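Long-range contacts in Tol-Pal system protein TolB (Acinetobacter baumannii, PDB 7MX5), which probably acts as the periplasmic component of the Tol-Pal system, which supports outer membrane invagination during cell division and outer membrane integrity: residues A[17-23]-A[70-76]; A[48-52]-A[63-67]; A[96-100]-A[120-125]. All coordinates share one frame; numbering follows the deposited sequence.

Contact 1: A[17-23]-A[70-76]; sequences IAIVPFN and YVVTGQI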
loop_
_atom_site.group_PDB
_atom_site.type_symbol
_atom_site.label_atom_id
_atom_site.label_comp_id
_atom_site.label_asym_id
_atom_site.label_seq_id
_atom_site.Cartn_x
_atom_site.Cartn_y
_atom_site.Cartn_z
ATOM N N ILE A 17 12.455 18.525 9.942
ATOM C CA ILE A 17 12.619 17.798 11.195
ATOM C C ILE A 17 14.097 17.480 11.359
ATOM O O ILE A 17 14.640 16.628 10.645
ATOM C CB ILE A 17 11.777 16.516 11.233
ATOM C CG1 ILE A 17 10.316 16.822 10.906
ATOM C CG2 ILE A 17 11.891 15.848 12.594
ATOM C CD1 ILE A 17 9.484 15.588 10.658
ATOM N N ALA A 18 14.749 18.161 12.298
ATOM C CA ALA A 18 16.129 17.844 12.631
ATOM C C ALA A 18 16.170 16.571 13.464
ATOM O O ALA A 18 15.384 16.405 14.402
ATOM C CB ALA A 18 16.778 18.999 13.393
ATOM N N ILE A 19 17.076 15.664 13.113
ATOM C CA ILE A 19 17.257 14.417 13.844
ATOM C C ILE A 19 18.725 14.328 14.244
ATOM O O ILE A 19 19.596 14.100 13.396
ATOM C CB ILE A 19 16.816 13.189 13.028
ATOM C CG1 ILE A 19 17.234 11.893 13.725
ATOM C CG2 ILE A 19 17.329 13.255 11.587
ATOM C CD1 ILE A 19 16.933 10.656 12.913
ATOM N N VAL A 20 19.002 14.539 15.524
ATOM C CA VAL A 20 20.385 14.467 16.007
ATOM C C VAL A 20 20.840 13.012 15.989
ATOM O O VAL A 20 20.099 12.131 16.462
ATOM C CB VAL A 20 20.489 15.058 17.413
ATOM C CG1 VAL A 20 21.879 14.822 17.988
ATOM C CG2 VAL A 20 20.156 16.542 17.394
ATOM N N PRO A 21 22.020 12.703 15.432
ATOM C CA PRO A 21 22.542 11.331 15.511
ATOM C C PRO A 21 22.538 10.798 16.933
ATOM O O PRO A 21 23.120 11.410 17.835
ATOM C CB PRO A 21 23.970 11.463 14.970
ATOM C CG PRO A 21 23.961 12.683 14.116
ATOM C CD PRO A 21 22.805 13.557 14.524
ATOM N N PHE A 22 21.870 9.667 17.145
ATOM C CA PHE A 22 21.783 9.095 18.481
ATOM C C PHE A 22 23.160 8.628 18.934
ATOM O O PHE A 22 23.907 8.015 18.166
ATOM C CB PHE A 22 20.801 7.917 18.509
ATOM C CG PHE A 22 19.465 8.199 17.863
ATOM C CD1 PHE A 22 18.983 9.493 17.729
ATOM C CD2 PHE A 22 18.683 7.153 17.400
ATOM C CE1 PHE A 22 17.756 9.736 17.138
ATOM C CE2 PHE A 22 17.456 7.388 16.812
ATOM C CZ PHE A 22 16.992 8.682 16.680
ATOM N N ASN A 23 23.503 8.932 20.182
ATOM C CA ASN A 23 24.776 8.477 20.719
ATOM C C ASN A 23 24.778 6.957 20.821
ATOM O O ASN A 23 23.787 6.345 21.234
ATOM C CB ASN A 23 25.043 9.107 22.086
ATOM C CG ASN A 23 23.852 9.015 23.013
ATOM O OD1 ASN A 23 23.529 7.942 23.520
ATOM N ND2 ASN A 23 23.192 10.144 23.245
ATOM N N TYR A 70 11.025 21.221 14.518
ATOM C CA TYR A 70 10.956 19.918 15.168
ATOM C C TYR A 70 12.341 19.294 15.232
ATOM O O TYR A 70 13.069 19.279 14.233
ATOM C CB TYR A 70 9.985 18.990 14.430
ATOM C CG TYR A 70 8.608 19.586 14.248
ATOM C CD1 TYR A 70 7.813 19.892 15.346
ATOM C CD2 TYR A 70 8.104 19.850 12.982
ATOM C CE1 TYR A 70 6.555 20.441 15.187
ATOM C CE2 TYR A 70 6.846 20.400 12.812
ATOM C CZ TYR A 70 6.076 20.692 13.918
ATOM O OH TYR A 70 4.823 21.238 13.755
ATOM N N VAL A 71 12.699 18.779 16.408
ATOM C CA VAL A 71 13.990 18.144 16.642
ATOM C C VAL A 71 13.754 16.786 17.287
ATOM O O VAL A 71 12.935 16.658 18.204
ATOM C CB VAL A 71 14.904 19.015 17.531
ATOM C CG1 VAL A 71 16.286 18.385 17.655
ATOM C CG2 VAL A 71 15.002 20.428 16.978
ATOM N N VAL A 72 14.475 15.774 16.810
ATOM C CA VAL A 72 14.360 14.407 17.306
ATOM C C VAL A 72 15.695 14.000 17.914
ATOM O O VAL A 72 16.747 14.169 17.285
ATOM C CB VAL A 72 13.951 13.429 16.189
ATOM C CG1 VAL A 72 13.937 11.999 16.709
ATOM C CG2 VAL A 72 12.595 13.809 15.622
ATOM N N THR A 73 15.652 13.466 19.132
ATOM C CA THR A 73 16.834 12.979 19.824
ATOM C C THR A 73 16.626 11.524 20.220
ATOM O O THR A 73 15.497 11.029 20.270
ATOM C CB THR A 73 17.142 13.824 21.065
ATOM O OG1 THR A 73 15.924 14.108 21.765
ATOM C CG2 THR A 73 17.797 15.134 20.660
ATOM N N GLY A 74 17.730 10.835 20.504
ATOM C CA GLY A 74 17.644 9.425 20.830
ATOM C C GLY A 74 18.875 8.910 21.536
ATOM O O GLY A 74 19.963 9.489 21.446
ATOM N N GLN A 75 18.687 7.796 22.241
ATOM C CA GLN A 75 19.751 7.114 22.966
ATOM C C GLN A 75 19.556 5.615 22.808
ATOM O O GLN A 75 18.454 5.106 23.030
ATOM C CB GLN A 75 19.747 7.496 24.451
ATOM C CG GLN A 75 21.002 7.088 25.205
ATOM C CD GLN A 75 21.553 8.205 26.070
ATOM O OE1 GLN A 75 22.061 9.206 25.564
ATOM N NE2 GLN A 75 21.463 8.035 27.383
ATOM N N ILE A 76 20.619 4.911 22.427
ATOM C CA ILE A 76 20.570 3.473 22.187
ATOM C C ILE A 76 21.422 2.774 23.237
ATOM O O ILE A 76 22.598 3.111 23.420
ATOM C CB ILE A 76 21.038 3.120 20.765
ATOM C CG1 ILE A 76 19.887 3.297 19.774
ATOM C CG2 ILE A 76 21.565 1.692 20.707
ATOM C CD1 ILE A 76 20.322 3.326 18.329
#
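Three backbone hydrogen bonds tie Ala18 and Val20 to Tyr70 and Val72 in parallel register. Ala18 spends both its peptide groups on the neighbouring strand: its N donates to Tyr70 O at 2.8 Å, and its O accepts from Val72 N at 2.7 Å. The third bond runs from Val20 N to Val72 O at 2.9 Å. On the far edge of strand 16-19, Ile17 and Ile19 bond to the backbones of Thr43 and Ser45, and Ile17 O also takes a hydrogen bond from Ser44 OG. Val71 and Thr73 bond likewise to Tyr90 and Gln88, where Thr73 OG1 adds a weak bond to Gln88 OE1. Beyond Val20 side chains take over. Phe22 CG is anti to the carbonyl carbon (chi1 -49°), which lays the ring over Gly74 CA, 3.7 Å from its centroid, a CH-pi contact that the missing side chain of Gly74 makes possible. At the exposed end Asn23 ND2 donates to Gln75 OE1 at 2.7 Å, but the bond is bent (131° at the hydrogen) and doubtful, since Asn23 OD1, another acceptor, is 2.8 Å from the same OE1. Ile17 CG2 and Val72 CG2 meet at 3.7 Å. The 21° between the strand axes marks them as parallel; joined through helices 29-37 and 60-65 and strand 43-45, they are interior strands, flanked by 43-45 and 83-91, in the mixed five-stranded sheet of the TolB amino-terminal domain.

Contact 2: A[48-52]-A[63-67]; sequences NLPAN and WQAAG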
loop_
_atom_site.group_PDB
_atom_site.type_symbol
_atom_site.label_atom_id
_atom_site.label_comp_id
_atom_site.label_asym_id
_atom_site.label_seq_id
_atom_site.Cartn_x
_atom_site.Cartn_y
_atom_site.Cartn_z
ATOM N N ASN A 48 24.210 18.768 8.441
ATOM C CA ASN A 48 24.533 20.186 8.624
ATOM C C ASN A 48 23.653 20.766 9.733
ATOM O O ASN A 48 22.757 21.584 9.512
ATOM C CB ASN A 48 24.360 20.944 7.315
ATOM C CG ASN A 48 25.498 20.694 6.344
ATOM O OD1 ASN A 48 26.532 20.138 6.711
ATOM N ND2 ASN A 48 25.309 21.105 5.095
ATOM N N LEU A 49 23.937 20.329 10.959
ATOM C CA LEU A 49 23.086 20.727 12.073
ATOM C C LEU A 49 23.571 22.035 12.692
ATOM O O LEU A 49 24.779 22.258 12.808
ATOM C CB LEU A 49 23.051 19.641 13.141
ATOM C CG LEU A 49 21.692 18.954 13.260
ATOM C CD1 LEU A 49 21.419 18.142 12.019
ATOM C CD2 LEU A 49 21.644 18.076 14.494
ATOM N N PRO A 50 22.632 22.897 13.091
ATOM C CA PRO A 50 22.998 24.190 13.679
ATOM C C PRO A 50 23.232 24.173 15.180
ATOM O O PRO A 50 23.712 25.180 15.717
ATOM C CB PRO A 50 21.777 25.053 13.339
ATOM C CG PRO A 50 20.644 24.081 13.442
ATOM C CD PRO A 50 21.177 22.779 12.888
ATOM N N ALA A 51 22.907 23.084 15.871
ATOM C CA ALA A 51 23.042 23.027 17.321
ATOM C C ALA A 51 23.374 21.595 17.723
ATOM O O ALA A 51 23.656 20.741 16.878
ATOM C CB ALA A 51 21.770 23.543 18.004
ATOM N N ASN A 52 23.335 21.334 19.029
ATOM C CA ASN A 52 23.650 20.017 19.579
ATOM C C ASN A 52 22.712 19.756 20.749
ATOM O O ASN A 52 22.804 20.427 21.782
ATOM C CB ASN A 52 25.112 19.938 20.019
ATOM C CG ASN A 52 25.554 18.520 20.322
ATOM O OD1 ASN A 52 25.054 17.562 19.733
ATOM N ND2 ASN A 52 26.497 18.380 21.247
ATOM N N TRP A 63 17.377 26.355 17.624
ATOM C CA TRP A 63 16.652 25.666 16.565
ATOM C C TRP A 63 15.670 26.587 15.857
ATOM O O TRP A 63 15.427 26.418 14.656
ATOM C CB TRP A 63 15.931 24.442 17.125
ATOM C CG TRP A 63 16.872 23.458 17.726
ATOM C CD1 TRP A 63 17.126 23.267 19.052
ATOM C CD2 TRP A 63 17.714 22.539 17.019
ATOM N NE1 TRP A 63 18.063 22.277 19.217
ATOM C CE2 TRP A 63 18.440 21.813 17.984
ATOM C CE3 TRP A 63 17.916 22.255 15.666
ATOM C CZ2 TRP A 63 19.355 20.823 17.637
ATOM C CZ3 TRP A 63 18.825 21.270 15.324
ATOM C CH2 TRP A 63 19.534 20.566 16.305
ATOM N N GLN A 64 15.095 27.558 16.570
ATOM C CA GLN A 64 14.310 28.575 15.884
ATOM C C GLN A 64 15.193 29.391 14.954
ATOM O O GLN A 64 14.790 29.715 13.829
ATOM C CB GLN A 64 13.603 29.487 16.890
ATOM C CG GLN A 64 12.533 30.373 16.250
ATOM C CD GLN A 64 13.043 31.718 15.737
ATOM O OE1 GLN A 64 14.217 31.892 15.421
ATOM N NE2 GLN A 64 12.126 32.660 15.590
ATOM N N ALA A 65 16.398 29.742 15.413
ATOM C CA ALA A 65 17.284 30.598 14.629
ATOM C C ALA A 65 17.546 30.009 13.250
ATOM O O ALA A 65 17.624 30.742 12.258
ATOM C CB ALA A 65 18.596 30.818 15.380
ATOM N N ALA A 66 17.677 28.688 13.167
ATOM C CA ALA A 66 17.862 28.003 11.898
ATOM C C ALA A 66 16.543 27.647 11.226
ATOM O O ALA A 66 16.545 26.892 10.248
ATOM C CB ALA A 66 18.700 26.740 12.100
ATOM N N GLY A 67 15.425 28.168 11.724
ATOM C CA GLY A 67 14.133 27.860 11.141
ATOM C C GLY A 67 13.722 26.412 11.267
ATOM O O GLY A 67 13.035 25.891 10.383
#
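Trp63, Pro50 and Ala51 bury the most surface here, and the indole of Trp63 is the piece that the loop 48-52 packs against. Ala51 supplies the contact over a face: its CB stands 4.0 Å from the centroid of the six-membered ring, 24° off the normal, a CH-pi contact displaced toward the rim, with CZ2 and CE2 as the nearest ring atoms. Leu49 comes to the edge instead, its CD2 lying in the ring plane 3.7 Å from Trp63 CH2. Pro50 meets the same ring obliquely, its CD 3.7 Å from Trp63 CZ3, and the two side chains cross at about a right angle. With CG anti to the carbonyl carbon (chi1 -61°), the indole extends toward the loop.

Pro50 has a second partner. Its CG rests 3.6 Å from Ala66 CB, so one proline ring bridges the indole and the residue that follows the helix. The contact has no hydrogen bond between the segments; its evidence is carbon-to-carbon approach alone. Elsewhere the indole packs on Ala18 and Val71 of the sheet and touches Ile58 and Val92, and Leu49 touches Val20.

The helix closes beside this contact: Gly67, with positive phi (65°), is the C-prime residue, Gly67 N bonds to Gln64 O at 2.7 Å, and Ile68 N reaches Trp63 O. A Schellman motif thus ends helix 60-65 just beyond the tryptophan on which the loop packs, in the connection between strands 43-45 and 70-78 of the TolB amino-terminal domain.

Contact 3: A[96-100]-A[120-125]; sequences QYLLN and AIYQAL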
loop_
_atom_site.group_PDB
_atom_site.type_symbol
_atom_site.label_atom_id
_atom_site.label_comp_id
_atom_site.label_asym_id
_atom_site.label_seq_id
_atom_site.Cartn_x
_atom_site.Cartn_y
_atom_site.Cartn_z
ATOM N N GLN A 96 8.018 22.119 24.038
ATOM C CA GLN A 96 7.588 20.950 24.788
ATOM C C GLN A 96 7.858 19.702 23.960
ATOM O O GLN A 96 8.053 19.769 22.744
ATOM C CB GLN A 96 6.103 21.032 25.160
ATOM C CG GLN A 96 5.164 20.939 23.969
ATOM C CD GLN A 96 3.734 21.284 24.328
ATOM O OE1 GLN A 96 3.424 22.428 24.657
ATOM N NE2 GLN A 96 2.852 20.294 24.265
ATOM N N TYR A 97 7.866 18.558 24.639
ATOM C CA TYR A 97 8.080 17.275 23.988
ATOM C C TYR A 97 6.762 16.742 23.446
ATOM O O TYR A 97 5.769 16.661 24.177
ATOM C CB TYR A 97 8.693 16.265 24.960
ATOM C CG TYR A 97 10.161 16.487 25.232
ATOM C CD1 TYR A 97 11.114 16.231 24.256
ATOM C CD2 TYR A 97 10.595 16.949 26.468
ATOM C CE1 TYR A 97 12.459 16.432 24.500
ATOM C CE2 TYR A 97 11.937 17.153 26.722
ATOM C CZ TYR A 97 12.864 16.893 25.734
ATOM O OH TYR A 97 14.201 17.094 25.980
ATOM N N LEU A 98 6.755 16.385 22.164
ATOM C CA LEU A 98 5.612 15.699 21.579
ATOM C C LEU A 98 5.677 14.196 21.792
ATOM O O LEU A 98 4.633 13.535 21.826
ATOM C CB LEU A 98 5.518 16.007 20.081
ATOM C CG LEU A 98 5.228 17.466 19.723
ATOM C CD1 LEU A 98 4.922 17.606 18.242
ATOM C CD2 LEU A 98 4.082 18.007 20.564
ATOM N N LEU A 99 6.881 13.645 21.942
ATOM C CA LEU A 99 7.073 12.231 22.228
ATOM C C LEU A 99 8.228 12.065 23.201
ATOM O O LEU A 99 9.214 12.803 23.142
ATOM C CB LEU A 99 7.360 11.424 20.954
ATOM C CG LEU A 99 6.297 11.395 19.857
ATOM C CD1 LEU A 99 6.886 10.837 18.572
ATOM C CD2 LEU A 99 5.090 10.579 20.297
ATOM N N ASN A 100 8.091 11.094 24.103
ATOM C CA ASN A 100 9.173 10.681 24.999
ATOM C C ASN A 100 8.941 9.195 25.278
ATOM O O ASN A 100 8.273 8.829 26.247
ATOM C CB ASN A 100 9.206 11.501 26.280
ATOM C CG ASN A 100 10.268 11.019 27.253
ATOM O OD1 ASN A 100 11.465 11.101 26.976
ATOM N ND2 ASN A 100 9.833 10.511 28.401
ATOM N N ALA A 120 5.604 6.850 14.936
ATOM C CA ALA A 120 5.190 7.642 16.087
ATOM C C ALA A 120 5.443 9.127 15.856
ATOM O O ALA A 120 4.645 9.971 16.283
ATOM C CB ALA A 120 5.914 7.162 17.345
ATOM N N ILE A 121 6.548 9.465 15.189
ATOM C CA ILE A 121 6.831 10.864 14.874
ATOM C C ILE A 121 5.772 11.417 13.930
ATOM O O ILE A 121 5.273 12.533 14.115
ATOM C CB ILE A 121 8.246 11.003 14.280
ATOM C CG1 ILE A 121 9.304 10.622 15.318
ATOM C CG2 ILE A 121 8.478 12.419 13.773
ATOM C CD1 ILE A 121 10.719 10.646 14.780
ATOM N N TYR A 122 5.412 10.640 12.904
ATOM C CA TYR A 122 4.402 11.077 11.947
ATOM C C TYR A 122 3.059 11.311 12.628
ATOM O O TYR A 122 2.391 12.319 12.373
ATOM C CB TYR A 122 4.272 10.038 10.833
ATOM C CG TYR A 122 3.333 10.415 9.709
ATOM C CD1 TYR A 122 3.793 11.111 8.600
ATOM C CD2 TYR A 122 1.992 10.056 9.747
ATOM C CE1 TYR A 122 2.941 11.450 7.566
ATOM C CE2 TYR A 122 1.133 10.391 8.719
ATOM C CZ TYR A 122 1.613 11.088 7.630
ATOM O OH TYR A 122 0.761 11.424 6.602
ATOM N N GLN A 123 2.650 10.389 13.503
ATOM C CA GLN A 123 1.367 10.528 14.181
ATOM C C GLN A 123 1.371 11.712 15.143
ATOM O O GLN A 123 0.349 12.389 15.307
ATOM C CB GLN A 123 1.026 9.236 14.922
ATOM C CG GLN A 123 -0.386 9.184 15.474
ATOM C CD GLN A 123 -0.754 7.807 15.984
ATOM O OE1 GLN A 123 -0.253 7.361 17.016
ATOM N NE2 GLN A 123 -1.634 7.124 15.263
ATOM N N ALA A 124 2.510 11.977 15.785
ATOM C CA ALA A 124 2.588 13.087 16.726
ATOM C C ALA A 124 2.547 14.443 16.032
ATOM O O ALA A 124 2.211 15.442 16.675
ATOM C CB ALA A 124 3.859 12.973 17.569
ATOM N N LEU A 125 2.873 14.499 14.742
ATOM C CA LEU A 125 2.913 15.759 14.010
ATOM C C LEU A 125 1.677 16.004 13.160
ATOM O O LEU A 125 1.335 17.164 12.906
ATOM C CB LEU A 125 4.153 15.809 13.113
ATOM C CG LEU A 125 5.500 15.823 13.834
ATOM C CD1 LEU A 125 6.639 15.741 12.839
ATOM C CD2 LEU A 125 5.629 17.066 14.695
#
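Helix-on-strand packing, made by apolar side chains and without hydrogen bonds across it, joins Leu98 and Leu99 of the sheet's edge strand 96-105 to the C-terminal part of helix 110-126, near the protein surface. Leu99 is the main intruder. Its CG lies 3.7 Å from Ala124 CB, and its CD1 extends to Ala120 CB at 4.0 Å and Ile121 CG1 at 4.1 Å, which places the isobutyl group against successive turns of the helix. The small side chains of Ala120 and Ala124, four residues apart, leave the backbone accessible to it: CD1 also approaches Ala120 O, an oxygen already engaged by Ala124 N at 3.0 Å. That two neighbouring leucines both point at the helix follows from a classic beta bulge, in which Leu98 and Leu99 together face Leu89 of strand 83-91 and both bond to its backbone. Leu98 has helix-like backbone angles (phi -85°, psi -27°), whereas Leu99 is extended. Leu98 CB lies 4.3 Å from Ala124 CB, and farther along the helix Leu98 CD1 meets Leu125 CD2 at 3.7 Å, with the two side chains at about a right angle. Leu125 and Ile121 continue onto Tyr70 and Val72, while Ile121 also meets Val32 and Leu36 of helix 29-37.

In the fold
Contact 1 is the buried one; contacts 2 and 3 lie nearer the surface. Only contact 1 is held by hydrogen bonds between its segments, as expected of adjacent strands, whereas the others rely on apolar packing. Contacts 1 and 3 reach the same mixed sheet, contact 3 through its edge strand 96-105; helix 60-65 of contact 2 leads in the chain to strand 70-78 of contact 1. Trp63 packs on Ala18 and Val71, and Leu49 on Val20, while Leu125 reaches Ile17 and Tyr70, and Ile121 reaches Val72. Since Ala18 and Val71 share one sheet face and Ile17, Tyr70 and Val72 the other, contacts 2 and 3 cover opposite faces, their nearest atoms about 9 Å apart.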